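Local coordinates for protein peptidoglycan-N-acetylmuramic acid deacetylase PdaA (Bacillus subtilis, PDB 1NY1) that deacetylates N-acetylmuramic acid in peptidoglycan, leading to muramic delta-lactam in the spore cortex, and is required for germination, at residues D215-K218 against T222-S225; Q86-M91 against E125-I130. One frame throughout, in Å; residues are numbered along the deposited sequence.

Contact 1 of 2, residues D215-K218 against T222-S225; sequences DLKK and TFKS
Leu216 and Lys217, neighbours near the C-terminal end of helix 205-219, receive the ring of Phe223 from the short strand that follows, a helix-to-strand connection in the NodB homology domain, whose family has a distorted (beta/alpha) barrel. Three residues separate the segments, and the chain turns from helix into strand 222-224, whose backbone pairs with strand 44-51 through hydrogen bonds of Thr222 and Lys224 to Ile45. Asp215 OD2, at the start of the helical segment, is hydrogen-bonded to Tyr183 OH. Leu216 is the buried apolar partner: its CB lies 3.8 Å from CZ of Phe223, and its CD1 is equally close to that CZ atom, the two side chains crossing at about a right angle. CG of Leu216 stands anti to its carbonyl carbon (chi1 -78°), which carries CD1, alongside CB, to the CZ end of the ring. Ile45 touches both Leu216 and Phe223, while Leu47 and Val70 add to the surroundings of the ring. Lys217 meets the ring through its CG methylene, while the extended chain beyond carries NZ on to the backbone oxygen of His68. That CG of Lys217 comes to the ring edge of Phe223 close to the ring plane, 3.9 Å from CE2. Replacing Phe223 by an alanine would probably open a gap beside Leu216 and leave CG of Lys217 without its aromatic neighbour. The nearest backbones across the contact are those of Lys217 and Thr222, with CA atoms 6.2 Å apart.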
loop_
_atom_site.group_PDB
_atom_site.type_symbol
_atom_site.label_atom_id
_atom_site.label_comp_id
_atom_site.label_asym_id
_atom_site.label_seq_id
_atom_site.Cartn_x
_atom_site.Cartn_y
_atom_site.Cartn_z
ATOM N N ASP A 215 -18.940 -3.715 7.591
ATOM C CA ASP A 215 -19.532 -4.915 7.001
ATOM C C ASP A 215 -18.577 -6.096 6.841
ATOM O O ASP A 215 -18.993 -7.252 6.969
ATOM C CB ASP A 215 -20.181 -4.586 5.656
ATOM C CG ASP A 215 -21.384 -3.677 5.804
ATOM O OD1 ASP A 215 -22.233 -3.945 6.689
ATOM O OD2 ASP A 215 -21.490 -2.696 5.036
ATOM N N LEU A 216 -17.306 -5.824 6.553
ATOM C CA LEU A 216 -16.339 -6.906 6.403
ATOM C C LEU A 216 -16.088 -7.560 7.760
ATOM O O LEU A 216 -15.934 -8.780 7.852
ATOM C CB LEU A 216 -15.034 -6.377 5.790
ATOM C CG LEU A 216 -15.121 -6.150 4.275
ATOM C CD1 LEU A 216 -13.918 -5.362 3.778
ATOM C CD2 LEU A 216 -15.200 -7.497 3.572
ATOM N N LYS A 217 -16.060 -6.754 8.819
ATOM C CA LYS A 217 -15.855 -7.298 10.156
ATOM C C LYS A 217 -17.031 -8.206 10.510
ATOM O O LYS A 217 -16.841 -9.298 11.050
ATOM C CB LYS A 217 -15.752 -6.183 11.198
ATOM C CG LYS A 217 -14.367 -5.562 11.324
ATOM C CD LYS A 217 -14.310 -4.638 12.521
ATOM C CE LYS A 217 -12.913 -4.104 12.755
ATOM N NZ LYS A 217 -12.844 -3.231 13.969
ATOM N N LYS A 218 -18.244 -7.749 10.206
ATOM C CA LYS A 218 -19.434 -8.539 10.499
ATOM C C LYS A 218 -19.374 -9.894 9.793
ATOM O O LYS A 218 -19.831 -10.904 10.335
ATOM C CB LYS A 218 -20.700 -7.781 10.081
ATOM C CG LYS A 218 -21.982 -8.525 10.436
ATOM C CD LYS A 218 -23.235 -7.720 10.116
ATOM C CE LYS A 218 -24.487 -8.484 10.535
ATOM N NZ LYS A 218 -25.733 -7.724 10.246
ATOM N N THR A 222 -10.856 -10.027 9.780
ATOM C CA THR A 222 -10.022 -9.336 10.758
ATOM C C THR A 222 -9.022 -8.523 9.937
ATOM O O THR A 222 -8.511 -9.009 8.929
ATOM C CB THR A 222 -9.244 -10.332 11.652
ATOM O OG1 THR A 222 -10.155 -10.988 12.545
ATOM C CG2 THR A 222 -8.175 -9.610 12.467
ATOM N N PHE A 223 -8.758 -7.291 10.363
ATOM C CA PHE A 223 -7.816 -6.415 9.668
ATOM C C PHE A 223 -6.482 -6.362 10.397
ATOM O O PHE A 223 -6.429 -6.034 11.582
ATOM C CB PHE A 223 -8.392 -5.000 9.563
ATOM C CG PHE A 223 -9.569 -4.897 8.641
ATOM C CD1 PHE A 223 -9.385 -4.637 7.284
ATOM C CD2 PHE A 223 -10.861 -5.106 9.116
ATOM C CE1 PHE A 223 -10.472 -4.585 6.415
ATOM C CE2 PHE A 223 -11.954 -5.057 8.256
ATOM C CZ PHE A 223 -11.761 -4.798 6.899
ATOM N N LYS A 224 -5.407 -6.692 9.691
ATOM C CA LYS A 224 -4.072 -6.669 10.282
ATOM C C LYS A 224 -3.170 -5.747 9.466
ATOM O O LYS A 224 -3.523 -5.346 8.360
ATOM C CB LYS A 224 -3.487 -8.083 10.326
ATOM C CG LYS A 224 -4.252 -9.038 11.239
ATOM C CD LYS A 224 -3.583 -10.404 11.297
ATOM C CE LYS A 224 -4.324 -11.352 12.238
ATOM N NZ LYS A 224 -3.713 -12.709 12.246
ATOM N N SER A 225 -2.006 -5.417 10.014
ATOM C CA SER A 225 -1.074 -4.524 9.336
ATOM C C SER A 225 -0.009 -5.286 8.568
ATOM O O SER A 225 0.125 -6.499 8.707
ATOM C CB SER A 225 -0.385 -3.625 10.359
ATOM O OG SER A 225 0.541 -4.394 11.117
#

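Contact 2 of 2, residues Q86-M91 against E125-I130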
loop_
_atom_site.group_PDB
_atom_site.type_symbol
_atom_site.label_atom_id
_atom_site.label_comp_id
_atom_site.label_asym_id
_atom_site.label_seq_id
_atom_site.Cartn_x
_atom_site.Cartn_y
_atom_site.Cartn_z
ATOM N N GLN A 86 1.734 17.546 9.105
ATOM C CA GLN A 86 0.822 17.230 10.196
ATOM C C GLN A 86 0.157 15.866 10.023
ATOM O O GLN A 86 -0.030 15.138 10.999
ATOM C CB GLN A 86 -0.241 18.324 10.337
ATOM C CG GLN A 86 0.350 19.713 10.544
ATOM C CD GLN A 86 -0.687 20.744 10.948
ATOM O OE1 GLN A 86 -1.694 20.939 10.260
ATOM N NE2 GLN A 86 -0.443 21.419 12.069
ATOM N N LEU A 87 -0.197 15.516 8.789
ATOM C CA LEU A 87 -0.820 14.222 8.534
ATOM C C LEU A 87 0.176 13.094 8.783
ATOM O O LEU A 87 -0.173 12.059 9.346
ATOM C CB LEU A 87 -1.345 14.144 7.098
ATOM C CG LEU A 87 -2.617 14.945 6.810
ATOM C CD1 LEU A 87 -2.941 14.871 5.328
ATOM C CD2 LEU A 87 -3.771 14.396 7.635
ATOM N N ILE A 88 1.418 13.299 8.358
ATOM C CA ILE A 88 2.456 12.296 8.555
ATOM C C ILE A 88 2.611 12.052 10.049
ATOM O O ILE A 88 2.780 10.917 10.493
ATOM C CB ILE A 88 3.816 12.776 8.001
ATOM C CG1 ILE A 88 3.772 12.828 6.469
ATOM C CG2 ILE A 88 4.933 11.872 8.514
ATOM C CD1 ILE A 88 3.508 11.478 5.800
ATOM N N LYS A 89 2.553 13.134 10.817
ATOM C CA LYS A 89 2.688 13.051 12.265
ATOM C C LYS A 89 1.518 12.249 12.845
ATOM O O LYS A 89 1.701 11.446 13.763
ATOM C CB LYS A 89 2.719 14.461 12.868
ATOM C CG LYS A 89 3.253 14.525 14.295
ATOM C CD LYS A 89 4.694 15.039 14.340
ATOM C CE LYS A 89 4.776 16.516 13.951
ATOM N NZ LYS A 89 6.170 17.050 14.033
ATOM N N ARG A 90 0.317 12.462 12.309
ATOM C CA ARG A 90 -0.853 11.730 12.786
ATOM C C ARG A 90 -0.702 10.239 12.521
ATOM O O ARG A 90 -0.997 9.412 13.382
ATOM C CB ARG A 90 -2.138 12.200 12.102
ATOM C CG ARG A 90 -2.783 13.430 12.700
ATOM C CD ARG A 90 -4.240 13.510 12.265
ATOM N NE ARG A 90 -5.041 12.414 12.812
ATOM C CZ ARG A 90 -6.322 12.206 12.520
ATOM N NH1 ARG A 90 -6.953 13.018 11.682
ATOM N NH2 ARG A 90 -6.980 11.190 13.065
HETATM N N MSE A 91 -0.252 9.898 11.319
HETATM C CA MSE A 91 -0.080 8.499 10.959
HETATM C C MSE A 91 0.839 7.843 11.976
HETATM O O MSE A 91 0.550 6.762 12.490
HETATM C CB MSE A 91 0.526 8.384 9.559
HETATM C CG MSE A 91 -0.334 9.011 8.472
HETATM SE SE MSE A 91 0.485 9.030 6.737
HETATM C CE MSE A 91 -1.021 9.621 5.699
ATOM N N GLU A 125 14.262 10.275 5.393
ATOM C CA GLU A 125 14.933 11.430 5.983
ATOM C C GLU A 125 13.901 12.475 6.411
ATOM O O GLU A 125 13.902 12.925 7.557
ATOM C CB GLU A 125 15.914 12.039 4.967
ATOM C CG GLU A 125 16.527 13.389 5.359
ATOM C CD GLU A 125 17.814 13.275 6.167
ATOM O OE1 GLU A 125 18.245 12.146 6.483
ATOM O OE2 GLU A 125 18.400 14.330 6.484
ATOM N N GLU A 126 13.013 12.844 5.489
ATOM C CA GLU A 126 11.982 13.839 5.769
ATOM C C GLU A 126 10.963 13.341 6.792
ATOM O O GLU A 126 10.517 14.098 7.660
ATOM C CB GLU A 126 11.272 14.235 4.470
ATOM C CG GLU A 126 10.346 15.430 4.622
ATOM C CD GLU A 126 11.077 16.686 5.055
ATOM O OE1 GLU A 126 10.440 17.546 5.698
ATOM O OE2 GLU A 126 12.282 16.815 4.743
ATOM N N VAL A 127 10.585 12.071 6.690
ATOM C CA VAL A 127 9.635 11.502 7.638
ATOM C C VAL A 127 10.236 11.565 9.045
ATOM O O VAL A 127 9.554 11.930 10.001
ATOM C CB VAL A 127 9.298 10.028 7.291
ATOM C CG1 VAL A 127 8.439 9.407 8.394
ATOM C CG2 VAL A 127 8.559 9.965 5.965
ATOM N N TYR A 128 11.517 11.225 9.165
ATOM C CA TYR A 128 12.175 11.243 10.468
ATOM C C TYR A 128 12.229 12.640 11.073
ATOM O O TYR A 128 12.056 12.808 12.281
ATOM C CB TYR A 128 13.591 10.668 10.369
ATOM C CG TYR A 128 14.264 10.515 11.717
ATOM C CD1 TYR A 128 14.960 11.577 12.303
ATOM C CD2 TYR A 128 14.176 9.315 12.425
ATOM C CE1 TYR A 128 15.553 11.444 13.562
ATOM C CE2 TYR A 128 14.760 9.174 13.684
ATOM C CZ TYR A 128 15.447 10.241 14.243
ATOM O OH TYR A 128 16.039 10.098 15.480
ATOM N N LYS A 129 12.479 13.639 10.236
ATOM C CA LYS A 129 12.539 15.025 10.687
ATOM C C LYS A 129 11.217 15.400 11.343
ATOM O O LYS A 129 11.164 16.223 12.257
ATOM C CB LYS A 129 12.785 15.952 9.494
ATOM C CG LYS A 129 12.760 17.434 9.837
ATOM C CD LYS A 129 12.784 18.297 8.587
ATOM C CE LYS A 129 12.790 19.778 8.946
ATOM N NZ LYS A 129 12.767 20.658 7.738
ATOM N N ILE A 130 10.143 14.783 10.866
ATOM C CA ILE A 130 8.811 15.060 11.382
ATOM C C ILE A 130 8.407 14.203 12.578
ATOM O O ILE A 130 7.929 14.717 13.589
ATOM C CB ILE A 130 7.749 14.856 10.275
ATOM C CG1 ILE A 130 8.003 15.838 9.125
ATOM C CG2 ILE A 130 6.352 15.034 10.853
ATOM C CD1 ILE A 130 7.159 15.579 7.893
#
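This is a helix-helix contact on one side of the parallel sheet, where helix 85-93 crosses the C-terminal part of helix 113-131 and Ile88 and Lys89 meet Val127 and Ile130. The axes of the two segments pass 9.8 Å apart at a crossing angle of -78°, a steep crossing that confines the contact to a few residues. On the buried side, CG2 of Ile88 lies 4.2 Å from CG2 of Ile130 and 4.3 Å from CG1 of Val127. Ile88 and Val127 also both touch Ile98 of strand 97-100, so the helices share a footing on the sheet. Ile130 makes the broadest contact, with Val81 of helix 78-83 as a further neighbour. On the exposed side, Lys89 starts with CG anti to its backbone N (chi1 -163°), then bends at chi2 and chi3, bringing CD and CE across CG2 of Ile130 at a slant. The CE atom of Lys89 passes 3.8 Å from CG2 of Ile130, and NZ of Lys89 donates to O of Ile130 at 3.0 Å, the donor tilted 24° from the carbonyl plane. That oxygen belongs to the last turn of helix 113-131, where the helix dipole would probably make a positive charge welcome; one lysine thus joins apolar packing to a polar bond.

How the contacts relate
Contact 1 and contact 2 lie in the same NodB homology region but do not touch: their centres are 27 Å apart and their nearest atoms about 11 Å. Along the chain they follow in series, 86-91 with 125-130 closing before 215-218 with 222-225 begins. The parallel sheet connects them. Strand 222-224 of contact 1 pairs with strand 44-51, which pairs with 73-76 and through it with 97-100, the strand under contact 2. Contact 2 is the one with a nearby metal-site residue: the Val127 side chain is about 10 Å from that of His101, a divalent-metal ligand. Contact 1 is structural packing away from the annotated sites.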